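Local coordinates for branched-chain amino acid transport system substrate-binding protein (Rhodopseudomonas palustris, PDB 4JB0) that binds small lignin-derived aromatic acids such as ferulate, probably delivering them to an ABC transporter for uptake, at residues 75-80 and 141-146. Numbering follows the deposited sequence.
Sequences VTPPTV and SDSYGD. With FER (3-(4-hydroxy-3-methoxyphenyl)-2-propenoic acid), chain B.
T76 and Y144 meet across the ligand cleft, at the N-terminal ends of helices 76-89 and 143-158, with the ferulate carboxylate between them. T76 OG1 hydrogen-bonds P98 O and lies obliquely to the tyrosine ring, 3.5 Å from Y144 CD1. Its chi1 of -61° places OG1 beside the backbone N and throws the methyl CG2 toward S143, 3.3 Å from S143 OG. The T76 backbone N donates a nearly straight bond (161°) to FER O2 at 2.7 Å. With CG anti to its own backbone N (chi1 -174°), Y144 turns one ring face to the propenoate, FER C8 sitting over the ring centre 3.5 Å above its plane, the two planes well tilted. A hydrogen bond between Y144 OH and T219 OG1 holds the far end of this ring. P77 CG touches D142 OD1 at 3.8 Å; that carboxylate caps helix 143-158 through a weak bond to Y144 N and forms a salt bridge with R171. Replacing Y144 by alanine is likely to take the aromatic face from the propenoate and leave T219 without this hydroxyl partner. The ligand carboxylate thus meets the N-terminal end of helix 76-89 and R171, which would probably stabilise its negative charge and suits an anionic aromatic acid between the lobes.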
ATOM      1  N   VAL A  75      -1.625  -6.388  -5.240  1.00 10.51           N
ATOM      2  CA  VAL A  75      -2.561  -5.408  -5.831  1.00 10.76           C
ATOM      3  C   VAL A  75      -3.974  -5.686  -5.261  1.00 10.97           C
ATOM      4  O   VAL A  75      -4.183  -6.721  -4.659  1.00 12.47           O
ATOM      5  CB  VAL A  75      -2.524  -5.404  -7.396  1.00 11.22           C
ATOM      6  CG1 VAL A  75      -1.188  -4.721  -7.892  1.00 11.78           C
ATOM      7  CG2 VAL A  75      -2.577  -6.825  -7.930  1.00 11.52           C
ATOM      8  N   THR A  76      -4.922  -4.782  -5.432  1.00 10.92           N
ATOM      9  CA  THR A  76      -6.166  -4.888  -4.675  1.00 11.83           C
ATOM     10  C   THR A  76      -7.040  -6.131  -5.046  1.00 11.85           C
ATOM     11  O   THR A  76      -7.525  -6.824  -4.168  1.00 11.85           O
ATOM     12  CB  THR A  76      -6.975  -3.585  -4.783  1.00 12.80           C
ATOM     13  OG1 THR A  76      -6.208  -2.485  -4.240  1.00 14.83           O
ATOM     14  CG2 THR A  76      -8.370  -3.755  -3.981  1.00  9.54           C
ATOM     15  N   PRO A  77      -7.248  -6.426  -6.363  1.00 13.10           N
ATOM     16  CA  PRO A  77      -8.176  -7.578  -6.601  1.00 12.98           C
ATOM     17  C   PRO A  77      -7.763  -8.947  -5.985  1.00 12.34           C
ATOM     18  O   PRO A  77      -8.610  -9.590  -5.319  1.00 12.67           O
ATOM     19  CB  PRO A  77      -8.321  -7.623  -8.144  1.00 13.75           C
ATOM     20  CG  PRO A  77      -8.002  -6.129  -8.567  1.00 14.05           C
ATOM     21  CD  PRO A  77      -6.897  -5.712  -7.607  1.00 11.76           C
ATOM     22  N   PRO A  78      -6.468  -9.384  -6.119  1.00 12.64           N
ATOM     23  CA  PRO A  78      -6.154 -10.634  -5.443  1.00 11.37           C
ATOM     24  C   PRO A  78      -6.151 -10.473  -3.930  1.00 11.53           C
ATOM     25  O   PRO A  78      -6.344 -11.463  -3.228  1.00 11.16           O
ATOM     26  CB  PRO A  78      -4.760 -11.000  -5.938  1.00 12.47           C
ATOM     27  CG  PRO A  78      -4.185  -9.691  -6.394  1.00 12.36           C
ATOM     28  CD  PRO A  78      -5.350  -8.917  -6.960  1.00 11.09           C
ATOM     29  N   THR A  79      -5.937  -9.256  -3.434  1.00 10.63           N
ATOM     30  CA  THR A  79      -5.938  -9.026  -1.986  1.00 10.99           C
ATOM     31  C   THR A  79      -7.335  -9.252  -1.397  1.00 10.54           C
ATOM     32  O   THR A  79      -7.497  -9.875  -0.353  1.00  8.42           O
ATOM     33  CB  THR A  79      -5.397  -7.618  -1.705  1.00 11.53           C
ATOM     34  OG1 THR A  79      -4.036  -7.618  -2.144  1.00 13.16           O
ATOM     35  CG2 THR A  79      -5.403  -7.274  -0.240  1.00 10.99           C
ATOM     36  N   VAL A  80      -8.330  -8.708  -2.076  1.00  9.59           N
ATOM     37  CA  VAL A  80      -9.732  -8.993  -1.748  1.00  9.93           C
ATOM     38  C   VAL A  80      -9.953 -10.522  -1.685  1.00  9.75           C
ATOM     39  O   VAL A  80     -10.563 -11.041  -0.735  1.00 11.15           O
ATOM     40  CB  VAL A  80     -10.642  -8.414  -2.847  1.00  9.28           C
ATOM     41  CG1 VAL A  80     -12.063  -9.084  -2.736  1.00 10.08           C
ATOM     42  CG2 VAL A  80     -10.688  -6.895  -2.704  1.00  9.79           C
ATOM     43  N   SER A 141     -10.589   0.413 -14.030  1.00 15.90           N
ATOM     44  CA  SER A 141     -11.968  -0.123 -13.963  1.00 17.11           C
ATOM     45  C   SER A 141     -12.043  -1.331 -12.998  1.00 17.24           C
ATOM     46  O   SER A 141     -12.398  -2.463 -13.372  1.00 17.88           O
ATOM     47  CB  SER A 141     -12.419  -0.533 -15.368  1.00 17.13           C
ATOM     48  OG  SER A 141     -11.398  -1.321 -15.989  1.00 18.42           O
ATOM     49  N   ASP A 142     -11.633  -1.120 -11.762  1.00 17.99           N
ATOM     50  CA  ASP A 142     -11.674  -2.188 -10.747  1.00 17.38           C
ATOM     51  C   ASP A 142     -11.785  -1.611  -9.327  1.00 16.77           C
ATOM     52  O   ASP A 142     -11.931  -0.396  -9.186  1.00 17.21           O
ATOM     53  CB  ASP A 142     -10.545  -3.248 -10.921  1.00 17.18           C
ATOM     54  CG  ASP A 142      -9.150  -2.754 -10.540  1.00 19.77           C
ATOM     55  OD1 ASP A 142      -8.158  -3.279 -11.103  1.00 18.37           O
ATOM     56  OD2 ASP A 142      -9.010  -1.861  -9.697  1.00 15.00           O
ATOM     57  N   SER A 143     -11.714  -2.475  -8.308  1.00 15.14           N
ATOM     58  CA  SER A 143     -11.898  -2.051  -6.915  1.00 15.61           C
ATOM     59  C   SER A 143     -10.889  -0.967  -6.414  1.00 14.42           C
ATOM     60  O   SER A 143     -11.259  -0.150  -5.562  1.00 15.03           O
ATOM     61  CB  SER A 143     -11.946  -3.259  -5.965  1.00 14.58           C
ATOM     62  OG  SER A 143     -10.809  -4.123  -6.154  1.00 21.13           O
ATOM     63  N   TYR A 144      -9.637  -0.978  -6.876  1.00 13.24           N
ATOM     64  CA  TYR A 144      -8.696   0.105  -6.477  1.00 13.82           C
ATOM     65  C   TYR A 144      -9.127   1.425  -7.105  1.00 14.65           C
ATOM     66  O   TYR A 144      -9.140   2.440  -6.430  1.00 15.08           O
ATOM     67  CB  TYR A 144      -7.269  -0.202  -6.940  1.00 13.66           C
ATOM     68  CG  TYR A 144      -6.196   0.782  -6.457  1.00 12.10           C
ATOM     69  CD1 TYR A 144      -5.909   0.933  -5.087  1.00 15.51           C
ATOM     70  CD2 TYR A 144      -5.480   1.582  -7.383  1.00 14.25           C
ATOM     71  CE1 TYR A 144      -4.901   1.839  -4.649  1.00 14.76           C
ATOM     72  CE2 TYR A 144      -4.482   2.508  -6.959  1.00  9.72           C
ATOM     73  CZ  TYR A 144      -4.195   2.608  -5.615  1.00 11.73           C
ATOM     74  OH  TYR A 144      -3.216   3.465  -5.235  1.00 11.40           O
ATOM     75  N   GLY A 145      -9.457   1.369  -8.414  1.00 14.80           N
ATOM     76  CA  GLY A 145      -9.998   2.516  -9.189  1.00 16.05           C
ATOM     77  C   GLY A 145     -11.226   3.144  -8.552  1.00 15.73           C
ATOM     78  O   GLY A 145     -11.364   4.362  -8.502  1.00 16.26           O
ATOM     79  N   ASP A 146     -12.103   2.308  -8.033  1.00 17.19           N
ATOM     80  CA  ASP A 146     -13.318   2.767  -7.388  1.00 17.10           C
ATOM     81  C   ASP A 146     -12.994   3.375  -6.002  1.00 17.13           C
ATOM     82  O   ASP A 146     -13.575   4.370  -5.617  1.00 17.22           O
ATOM     83  CB  ASP A 146     -14.275   1.573  -7.147  1.00 17.83           C
ATOM     84  CG  ASP A 146     -14.777   0.892  -8.440  1.00 18.76           C
ATOM     85  OD1 ASP A 146     -14.722   1.465  -9.503  1.00 20.84           O
ATOM     86  OD2 ASP A 146     -15.265  -0.253  -8.356  1.00 21.25           O
TER
HETATM   87  C4  FER B 401       0.327   0.397  -2.012  0.80 14.04           C
HETATM   88  C5  FER B 401      -0.675   1.194  -2.546  0.80 12.81           C
HETATM   89  C6  FER B 401      -1.323   0.749  -3.691  0.80 14.37           C
HETATM   90  C3  FER B 401       0.679  -0.808  -2.594  0.80 16.96           C
HETATM   91  C2  FER B 401       0.018  -1.254  -3.744  0.80 15.96           C
HETATM   92  C1  FER B 401      -0.992  -0.462  -4.286  0.80 14.71           C
HETATM   93  C10 FER B 401       2.033  -2.839  -2.695  0.80 16.13           C
HETATM   94  C7  FER B 401      -1.637  -1.025  -5.502  0.80 14.17           C
HETATM   95  C8  FER B 401      -2.956  -1.039  -5.708  0.80  9.10           C
HETATM   96  C9  FER B 401      -3.508  -1.715  -6.912  0.80 11.78           C
HETATM   97  O1  FER B 401      -2.931  -1.658  -8.034  0.80 13.78           O
HETATM   98  O2  FER B 401      -4.528  -2.431  -6.723  0.80 12.42           O
HETATM   99  O4  FER B 401       0.959   0.800  -0.900  0.80 13.31           O
HETATM  100  O3  FER B 401       1.669  -1.594  -2.049  0.80 18.69           O